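Local coordinates for protein putative hydrolase (Chloroflexus aurantiacus J-10-fl, PDB 3CMN) that is a putative hydrolase of the zincin-like metallopeptidase family and probably cleaves peptide bonds with the help of a bound metal, at residues A[17-31]-A[120-133]. Numbering follows the deposited sequence.
Sequences LIDWEQARQAALRLS and SKLLGVQIGGLLGY
Asp19 meets the first turn of helix 120-133 through backbone and side chain. Its N donates to Ser120 O (2.8 Å, 159° at the hydrogen), arriving above the carbonyl plane, while Gly124 N reaches this oxygen from the opposite face. The carboxylate of Asp19, set by CG lying anti to N (chi1 -179°), turns back over the start of helix 20-31. OD1 caps Glu21 N, nearly along the C-O axis, and Gln22 N, from above the carboxylate plane; OD2 forms a long salt bridge with Lys121 NZ (3.5 Å). Replacing Asp19 by alanine would probably cost the backbone N-H groups of Glu21 and Gln22 their side-chain cap and Lys121 this carboxylate mate.

Among apolar contacts, Ile18 CD1 and Ile127 CD1 meet tip to tip, a tight 3.4 Å apart, and Ile127 CG2 lies 3.8 Å from Trp20 CH2. Phe94 packs against all three residues.

Farther along, backbones touch almost directly. Ala23 CA lies 3.1 Å from Gly124 O, and Gly128 CA 3.3 Å from Ala23 O, both CA-H...O contacts; Ala27 and Ser31 continue the series. Ala26 is a knob among Gly124, Val125, Gly128 and Gly129.

Gly124, Gly128 and Gly132, lacking a CB to strike Asp19 O, Ala23 O and Ala27 O, bring the axes within 6.9 Å at -35°: a right-handed, same-direction crossing with the GxxxG pattern of close helix pairs, peripheral in this mainly helical protein.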
ATOM      1  N   LEU A  17     -20.520  11.991  15.499  1.00 42.97           N
ATOM      2  CA  LEU A  17     -19.295  12.790  15.805  1.00 43.51           C
ATOM      3  C   LEU A  17     -18.784  13.557  14.579  1.00 43.21           C
ATOM      4  O   LEU A  17     -18.282  14.686  14.690  1.00 42.21           O
ATOM      5  CB  LEU A  17     -18.179  11.873  16.309  1.00 41.96           C
ATOM      6  CG  LEU A  17     -16.889  12.633  16.620  1.00 41.64           C
ATOM      7  CD1 LEU A  17     -17.118  13.499  17.845  1.00 42.30           C
ATOM      8  CD2 LEU A  17     -15.748  11.662  16.871  1.00 41.25           C
ATOM      9  N   ILE A  18     -18.906  12.936  13.410  1.00 41.77           N
ATOM     10  CA  ILE A  18     -18.423  13.551  12.185  1.00 40.12           C
ATOM     11  C   ILE A  18     -19.511  13.631  11.144  1.00 39.94           C
ATOM     12  O   ILE A  18     -20.247  12.669  10.929  1.00 41.91           O
ATOM     13  CB  ILE A  18     -17.259  12.742  11.585  1.00 39.72           C
ATOM     14  CG1 ILE A  18     -16.158  12.581  12.630  1.00 38.29           C
ATOM     15  CG2 ILE A  18     -16.734  13.431  10.322  1.00 39.07           C
ATOM     16  CD1 ILE A  18     -15.114  11.569  12.254  1.00 39.90           C
ATOM     17  N   ASP A  19     -19.619  14.782  10.497  1.00 39.02           N
ATOM     18  CA  ASP A  19     -20.607  14.948   9.445  1.00 37.57           C
ATOM     19  C   ASP A  19     -19.950  14.487   8.150  1.00 36.93           C
ATOM     20  O   ASP A  19     -19.222  15.247   7.500  1.00 35.05           O
ATOM     21  CB  ASP A  19     -21.016  16.410   9.319  1.00 38.31           C
ATOM     22  CG  ASP A  19     -22.065  16.618   8.255  1.00 36.73           C
ATOM     23  OD1 ASP A  19     -22.140  15.790   7.328  1.00 37.44           O
ATOM     24  OD2 ASP A  19     -22.801  17.610   8.337  1.00 39.13           O
ATOM     25  N   TRP A  20     -20.210  13.238   7.787  1.00 37.06           N
ATOM     26  CA  TRP A  20     -19.618  12.657   6.595  1.00 37.53           C
ATOM     27  C   TRP A  20     -20.096  13.203   5.261  1.00 37.62           C
ATOM     28  O   TRP A  20     -19.465  12.969   4.237  1.00 38.82           O
ATOM     29  CB  TRP A  20     -19.763  11.139   6.635  1.00 36.71           C
ATOM     30  CG  TRP A  20     -18.811  10.548   7.609  1.00 36.23           C
ATOM     31  CD1 TRP A  20     -19.099  10.059   8.854  1.00 36.11           C
ATOM     32  CD2 TRP A  20     -17.389  10.477   7.468  1.00 35.50           C
ATOM     33  NE1 TRP A  20     -17.940   9.695   9.497  1.00 35.87           N
ATOM     34  CE2 TRP A  20     -16.875   9.943   8.670  1.00 35.34           C
ATOM     35  CE3 TRP A  20     -16.496  10.819   6.445  1.00 34.75           C
ATOM     36  CZ2 TRP A  20     -15.508   9.742   8.876  1.00 34.71           C
ATOM     37  CZ3 TRP A  20     -15.136  10.619   6.652  1.00 34.87           C
ATOM     38  CH2 TRP A  20     -14.659  10.085   7.859  1.00 35.38           C
ATOM     39  N   GLU A  21     -21.198  13.933   5.252  1.00 39.34           N
ATOM     40  CA  GLU A  21     -21.656  14.489   3.995  1.00 40.97           C
ATOM     41  C   GLU A  21     -20.978  15.829   3.780  1.00 39.27           C
ATOM     42  O   GLU A  21     -20.854  16.308   2.656  1.00 40.53           O
ATOM     43  CB  GLU A  21     -23.178  14.587   3.976  1.00 45.57           C
ATOM     44  CG  GLU A  21     -23.777  13.383   3.238  1.00 53.13           C
ATOM     45  CD  GLU A  21     -25.220  13.094   3.601  1.00 56.75           C
ATOM     46  OE1 GLU A  21     -26.082  13.984   3.422  1.00 59.42           O
ATOM     47  OE2 GLU A  21     -25.488  11.962   4.062  1.00 59.63           O
ATOM     48  N   GLN A  22     -20.516  16.430   4.868  1.00 37.03           N
ATOM     49  CA  GLN A  22     -19.786  17.680   4.764  1.00 34.89           C
ATOM     50  C   GLN A  22     -18.393  17.254   4.305  1.00 32.11           C
ATOM     51  O   GLN A  22     -17.769  17.907   3.468  1.00 30.23           O
ATOM     52  CB  GLN A  22     -19.690  18.380   6.121  1.00 34.48           C
ATOM     53  CG  GLN A  22     -18.668  19.483   6.127  1.00 35.59           C
ATOM     54  CD  GLN A  22     -18.973  20.545   5.096  1.00 37.78           C
ATOM     55  OE1 GLN A  22     -19.935  21.300   5.243  1.00 38.10           O
ATOM     56  NE2 GLN A  22     -18.162  20.605   4.036  1.00 38.59           N
ATOM     57  N   ALA A  23     -17.928  16.142   4.868  1.00 29.45           N
ATOM     58  CA  ALA A  23     -16.630  15.585   4.532  1.00 28.07           C
ATOM     59  C   ALA A  23     -16.587  15.220   3.049  1.00 28.45           C
ATOM     60  O   ALA A  23     -15.646  15.570   2.337  1.00 28.85           O
ATOM     61  CB  ALA A  23     -16.355  14.359   5.388  1.00 28.43           C
ATOM     62  N   ARG A  24     -17.628  14.535   2.582  1.00 31.94           N
ATOM     63  CA  ARG A  24     -17.720  14.124   1.183  1.00 33.09           C
ATOM     64  C   ARG A  24     -17.609  15.319   0.251  1.00 32.96           C
ATOM     65  O   ARG A  24     -16.867  15.278  -0.724  1.00 35.49           O
ATOM     66  CB  ARG A  24     -19.036  13.386   0.920  1.00 34.44           C
ATOM     67  CG  ARG A  24     -19.304  13.094  -0.559  1.00 38.08           C
ATOM     68  CD  ARG A  24     -20.695  12.496  -0.757  1.00 42.00           C
ATOM     69  NE  ARG A  24     -21.306  12.887  -2.032  1.00 44.61           N
ATOM     70  CZ  ARG A  24     -21.004  12.337  -3.205  1.00 46.28           C
ATOM     71  NH1 ARG A  24     -20.100  11.366  -3.270  1.00 49.39           N
ATOM     72  NH2 ARG A  24     -21.599  12.757  -4.316  1.00 46.79           N
ATOM     73  N   GLN A  25     -18.355  16.380   0.542  1.00 33.96           N
ATOM     74  CA  GLN A  25     -18.313  17.589  -0.274  1.00 34.47           C
ATOM     75  C   GLN A  25     -16.953  18.249  -0.256  1.00 32.62           C
ATOM     76  O   GLN A  25     -16.447  18.679  -1.290  1.00 33.96           O
ATOM     77  CB  GLN A  25     -19.365  18.575   0.205  1.00 37.98           C
ATOM     78  CG  GLN A  25     -20.709  18.272  -0.377  1.00 45.12           C
ATOM     79  CD  GLN A  25     -20.660  18.197  -1.899  1.00 47.69           C
ATOM     80  OE1 GLN A  25     -20.264  19.156  -2.569  1.00 50.85           O
ATOM     81  NE2 GLN A  25     -21.061  17.054  -2.450  1.00 47.14           N
ATOM     82  N   ALA A  26     -16.360  18.322   0.927  1.00 31.93           N
ATOM     83  CA  ALA A  26     -15.040  18.917   1.099  1.00 30.65           C
ATOM     84  C   ALA A  26     -14.000  18.142   0.288  1.00 29.72           C
ATOM     85  O   ALA A  26     -13.118  18.738  -0.330  1.00 31.35           O
ATOM     86  CB  ALA A  26     -14.658  18.915   2.583  1.00 27.66           C
ATOM     87  N   ALA A  27     -14.099  16.814   0.317  1.00 27.43           N
ATOM     88  CA  ALA A  27     -13.174  15.953  -0.412  1.00 25.86           C
ATOM     89  C   ALA A  27     -13.321  16.147  -1.911  1.00 25.50           C
ATOM     90  O   ALA A  27     -12.335  16.320  -2.620  1.00 25.86           O
ATOM     91  CB  ALA A  27     -13.421  14.485  -0.053  1.00 24.25           C
ATOM     92  N   LEU A  28     -14.559  16.105  -2.386  1.00 25.51           N
ATOM     93  CA  LEU A  28     -14.843  16.285  -3.806  1.00 27.38           C
ATOM     94  C   LEU A  28     -14.300  17.594  -4.358  1.00 29.19           C
ATOM     95  O   LEU A  28     -13.758  17.640  -5.465  1.00 29.70           O
ATOM     96  CB  LEU A  28     -16.350  16.217  -4.057  1.00 26.42           C
ATOM     97  CG  LEU A  28     -16.922  14.799  -3.990  1.00 26.89           C
ATOM     98  CD1 LEU A  28     -18.458  14.850  -4.000  1.00 26.80           C
ATOM     99  CD2 LEU A  28     -16.411  14.006  -5.196  1.00 25.70           C
ATOM    100  N   ARG A  29     -14.429  18.656  -3.568  1.00 32.22           N
ATOM    101  CA  ARG A  29     -13.968  19.969  -3.987  1.00 32.76           C
ATOM    102  C   ARG A  29     -12.472  20.171  -3.924  1.00 33.26           C
ATOM    103  O   ARG A  29     -11.896  20.741  -4.839  1.00 34.03           O
ATOM    104  CB  ARG A  29     -14.699  21.047  -3.191  1.00 35.68           C
ATOM    105  CG  ARG A  29     -16.177  20.972  -3.461  1.00 38.43           C
ATOM    106  CD  ARG A  29     -16.867  22.296  -3.448  1.00 41.69           C
ATOM    107  NE  ARG A  29     -16.221  23.333  -4.254  1.00 43.30           N
ATOM    108  CZ  ARG A  29     -15.896  23.228  -5.539  1.00 44.96           C
ATOM    109  NH1 ARG A  29     -16.136  22.110  -6.221  1.00 45.93           N
ATOM    110  NH2 ARG A  29     -15.350  24.268  -6.152  1.00 45.44           N
ATOM    111  N   LEU A  30     -11.831  19.687  -2.872  1.00 33.15           N
ATOM    112  CA  LEU A  30     -10.393  19.843  -2.765  1.00 32.28           C
ATOM    113  C   LEU A  30      -9.669  18.928  -3.763  1.00 32.66           C
ATOM    114  O   LEU A  30      -8.543  19.212  -4.176  1.00 32.06           O
ATOM    115  CB  LEU A  30      -9.947  19.544  -1.331  1.00 35.56           C
ATOM    116  CG  LEU A  30      -8.728  20.327  -0.825  1.00 37.64           C
ATOM    117  CD1 LEU A  30      -8.720  20.336   0.690  1.00 39.82           C
ATOM    118  CD2 LEU A  30      -7.445  19.709  -1.364  1.00 39.02           C
ATOM    119  N   SER A  31     -10.317  17.838  -4.168  1.00 30.02           N
ATOM    120  CA  SER A  31      -9.692  16.921  -5.119  1.00 29.95           C
ATOM    121  C   SER A  31      -9.529  17.557  -6.508  1.00 30.64           C
ATOM    122  O   SER A  31      -8.667  17.150  -7.281  1.00 31.63           O
ATOM    123  CB  SER A  31     -10.513  15.633  -5.247  1.00 28.62           C
ATOM    124  OG  SER A  31     -11.700  15.857  -5.982  1.00 26.00           O
ATOM    125  N   SER A 120     -19.170  18.953  14.195  1.00 37.65           N
ATOM    126  CA  SER A 120     -19.125  17.671  13.507  1.00 38.66           C
ATOM    127  C   SER A 120     -18.951  18.050  12.039  1.00 37.57           C
ATOM    128  O   SER A 120     -18.490  17.262  11.214  1.00 37.13           O
ATOM    129  CB  SER A 120     -20.432  16.912  13.705  1.00 39.13           C
ATOM    130  OG  SER A 120     -21.502  17.612  13.096  1.00 42.69           O
ATOM    131  N   LYS A 121     -19.318  19.293  11.747  1.00 37.80           N
ATOM    132  CA  LYS A 121     -19.224  19.861  10.413  1.00 37.84           C
ATOM    133  C   LYS A 121     -17.779  20.284  10.172  1.00 36.47           C
ATOM    134  O   LYS A 121     -17.196  20.001   9.116  1.00 36.25           O
ATOM    135  CB  LYS A 121     -20.150  21.075  10.317  1.00 38.61           C
ATOM    136  CG  LYS A 121     -21.103  21.070   9.134  1.00 40.87           C
ATOM    137  CD  LYS A 121     -22.139  22.174   9.272  1.00 44.64           C
ATOM    138  CE  LYS A 121     -23.024  22.272   8.040  1.00 47.84           C
ATOM    139  NZ  LYS A 121     -23.723  20.988   7.756  1.00 48.99           N
ATOM    140  N   LEU A 122     -17.216  20.963  11.170  1.00 34.09           N
ATOM    141  CA  LEU A 122     -15.840  21.448  11.111  1.00 33.42           C
ATOM    142  C   LEU A 122     -14.860  20.274  11.135  1.00 33.63           C
ATOM    143  O   LEU A 122     -13.724  20.386  10.668  1.00 33.36           O
ATOM    144  CB  LEU A 122     -15.571  22.409  12.271  1.00 31.39           C
ATOM    145  CG  LEU A 122     -16.415  23.685  12.226  1.00 31.83           C
ATOM    146  CD1 LEU A 122     -16.217  24.523  13.495  1.00 32.33           C
ATOM    147  CD2 LEU A 122     -16.034  24.477  11.004  1.00 32.21           C
ATOM    148  N   LEU A 123     -15.296  19.150  11.694  1.00 33.22           N
ATOM    149  CA  LEU A 123     -14.460  17.956  11.692  1.00 34.23           C
ATOM    150  C   LEU A 123     -14.527  17.400  10.270  1.00 32.86           C
ATOM    151  O   LEU A 123     -13.509  17.057   9.676  1.00 33.84           O
ATOM    152  CB  LEU A 123     -14.979  16.906  12.687  1.00 34.81           C
ATOM    153  CG  LEU A 123     -14.616  17.094  14.166  1.00 35.77           C
ATOM    154  CD1 LEU A 123     -15.182  15.953  15.006  1.00 34.09           C
ATOM    155  CD2 LEU A 123     -13.104  17.154  14.297  1.00 34.56           C
ATOM    156  N   GLY A 124     -15.743  17.332   9.731  1.00 32.89           N
ATOM    157  CA  GLY A 124     -15.941  16.829   8.383  1.00 32.61           C
ATOM    158  C   GLY A 124     -15.140  17.612   7.362  1.00 31.97           C
ATOM    159  O   GLY A 124     -14.587  17.040   6.425  1.00 32.37           O
ATOM    160  N   VAL A 125     -15.099  18.931   7.535  1.00 32.34           N
ATOM    161  CA  VAL A 125     -14.341  19.803   6.643  1.00 31.23           C
ATOM    162  C   VAL A 125     -12.868  19.397   6.643  1.00 31.63           C
ATOM    163  O   VAL A 125     -12.238  19.280   5.588  1.00 31.38           O
ATOM    164  CB  VAL A 125     -14.439  21.292   7.091  1.00 31.14           C
ATOM    165  CG1 VAL A 125     -13.392  22.127   6.382  1.00 29.65           C
ATOM    166  CG2 VAL A 125     -15.812  21.845   6.769  1.00 31.80           C
ATOM    167  N   GLN A 126     -12.324  19.174   7.834  1.00 31.45           N
ATOM    168  CA  GLN A 126     -10.918  18.812   7.968  1.00 31.41           C
ATOM    169  C   GLN A 126     -10.561  17.415   7.449  1.00 31.53           C
ATOM    170  O   GLN A 126      -9.551  17.254   6.757  1.00 30.13           O
ATOM    171  CB  GLN A 126     -10.495  18.981   9.422  1.00 30.32           C
ATOM    172  CG  GLN A 126     -10.647  20.418   9.896  1.00 33.36           C
ATOM    173  CD  GLN A 126     -10.381  20.582  11.384  1.00 35.10           C
ATOM    174  OE1 GLN A 126      -9.242  20.784  11.806  1.00 34.20           O
ATOM    175  NE2 GLN A 126     -11.434  20.481  12.186  1.00 34.32           N
ATOM    176  N   ILE A 127     -11.392  16.425   7.777  1.00 32.00           N
ATOM    177  CA  ILE A 127     -11.182  15.045   7.345  1.00 32.44           C
ATOM    178  C   ILE A 127     -11.412  14.953   5.836  1.00 32.88           C
ATOM    179  O   ILE A 127     -10.653  14.298   5.123  1.00 34.57           O
ATOM    180  CB  ILE A 127     -12.158  14.079   8.055  1.00 32.41           C
ATOM    181  CG1 ILE A 127     -11.968  14.169   9.574  1.00 33.12           C
ATOM    182  CG2 ILE A 127     -11.928  12.650   7.567  1.00 33.32           C
ATOM    183  CD1 ILE A 127     -12.974  13.354  10.372  1.00 32.04           C
ATOM    184  N   GLY A 128     -12.470  15.610   5.367  1.00 32.13           N
ATOM    185  CA  GLY A 128     -12.778  15.609   3.951  1.00 32.79           C
ATOM    186  C   GLY A 128     -11.684  16.322   3.190  1.00 32.61           C
ATOM    187  O   GLY A 128     -11.277  15.901   2.110  1.00 34.97           O
ATOM    188  N   GLY A 129     -11.194  17.411   3.771  1.00 33.27           N
ATOM    189  CA  GLY A 129     -10.135  18.169   3.137  1.00 30.19           C
ATOM    190  C   GLY A 129      -8.921  17.294   2.939  1.00 29.43           C
ATOM    191  O   GLY A 129      -8.349  17.248   1.848  1.00 28.31           O
ATOM    192  N   LEU A 130      -8.526  16.594   4.000  1.00 28.31           N
ATOM    193  CA  LEU A 130      -7.371  15.712   3.932  1.00 28.99           C
ATOM    194  C   LEU A 130      -7.589  14.617   2.887  1.00 29.13           C
ATOM    195  O   LEU A 130      -6.678  14.269   2.145  1.00 29.97           O
ATOM    196  CB  LEU A 130      -7.088  15.085   5.301  1.00 29.00           C
ATOM    197  CG  LEU A 130      -6.601  16.068   6.378  1.00 30.13           C
ATOM    198  CD1 LEU A 130      -6.563  15.373   7.726  1.00 30.07           C
ATOM    199  CD2 LEU A 130      -5.220  16.597   6.010  1.00 29.28           C
ATOM    200  N   LEU A 131      -8.803  14.090   2.829  1.00 29.34           N
ATOM    201  CA  LEU A 131      -9.128  13.052   1.870  1.00 30.58           C
ATOM    202  C   LEU A 131      -9.093  13.587   0.428  1.00 30.25           C
ATOM    203  O   LEU A 131      -8.613  12.901  -0.483  1.00 30.42           O
ATOM    204  CB  LEU A 131     -10.504  12.474   2.194  1.00 30.72           C
ATOM    205  CG  LEU A 131     -11.025  11.373   1.273  1.00 30.45           C
ATOM    206  CD1 LEU A 131     -10.097  10.145   1.326  1.00 29.10           C
ATOM    207  CD2 LEU A 131     -12.433  11.010   1.707  1.00 30.92           C
ATOM    208  N   GLY A 132      -9.598  14.803   0.225  1.00 28.89           N
ATOM    209  CA  GLY A 132      -9.586  15.396  -1.101  1.00 26.27           C
ATOM    210  C   GLY A 132      -8.145  15.596  -1.526  1.00 28.80           C
ATOM    211  O   GLY A 132      -7.791  15.479  -2.704  1.00 28.21           O
ATOM    212  N   TYR A 133      -7.299  15.894  -0.547  1.00 27.67           N
ATOM    213  CA  TYR A 133      -5.894  16.082  -0.821  1.00 29.24           C
ATOM    214  C   TYR A 133      -5.285  14.750  -1.256  1.00 28.72           C
ATOM    215  O   TYR A 133      -4.505  14.698  -2.203  1.00 28.02           O
ATOM    216  CB  TYR A 133      -5.173  16.589   0.424  1.00 31.88           C
ATOM    217  CG  TYR A 133      -3.701  16.767   0.193  1.00 32.25           C
ATOM    218  CD1 TYR A 133      -3.223  17.813  -0.593  1.00 34.45           C
ATOM    219  CD2 TYR A 133      -2.785  15.852   0.706  1.00 32.61           C
ATOM    220  CE1 TYR A 133      -1.866  17.942  -0.869  1.00 34.67           C
ATOM    221  CE2 TYR A 133      -1.429  15.967   0.437  1.00 33.79           C
ATOM    222  CZ  TYR A 133      -0.974  17.015  -0.353  1.00 36.31           C
ATOM    223  OH  TYR A 133       0.369  17.133  -0.647  1.00 38.96           O
TER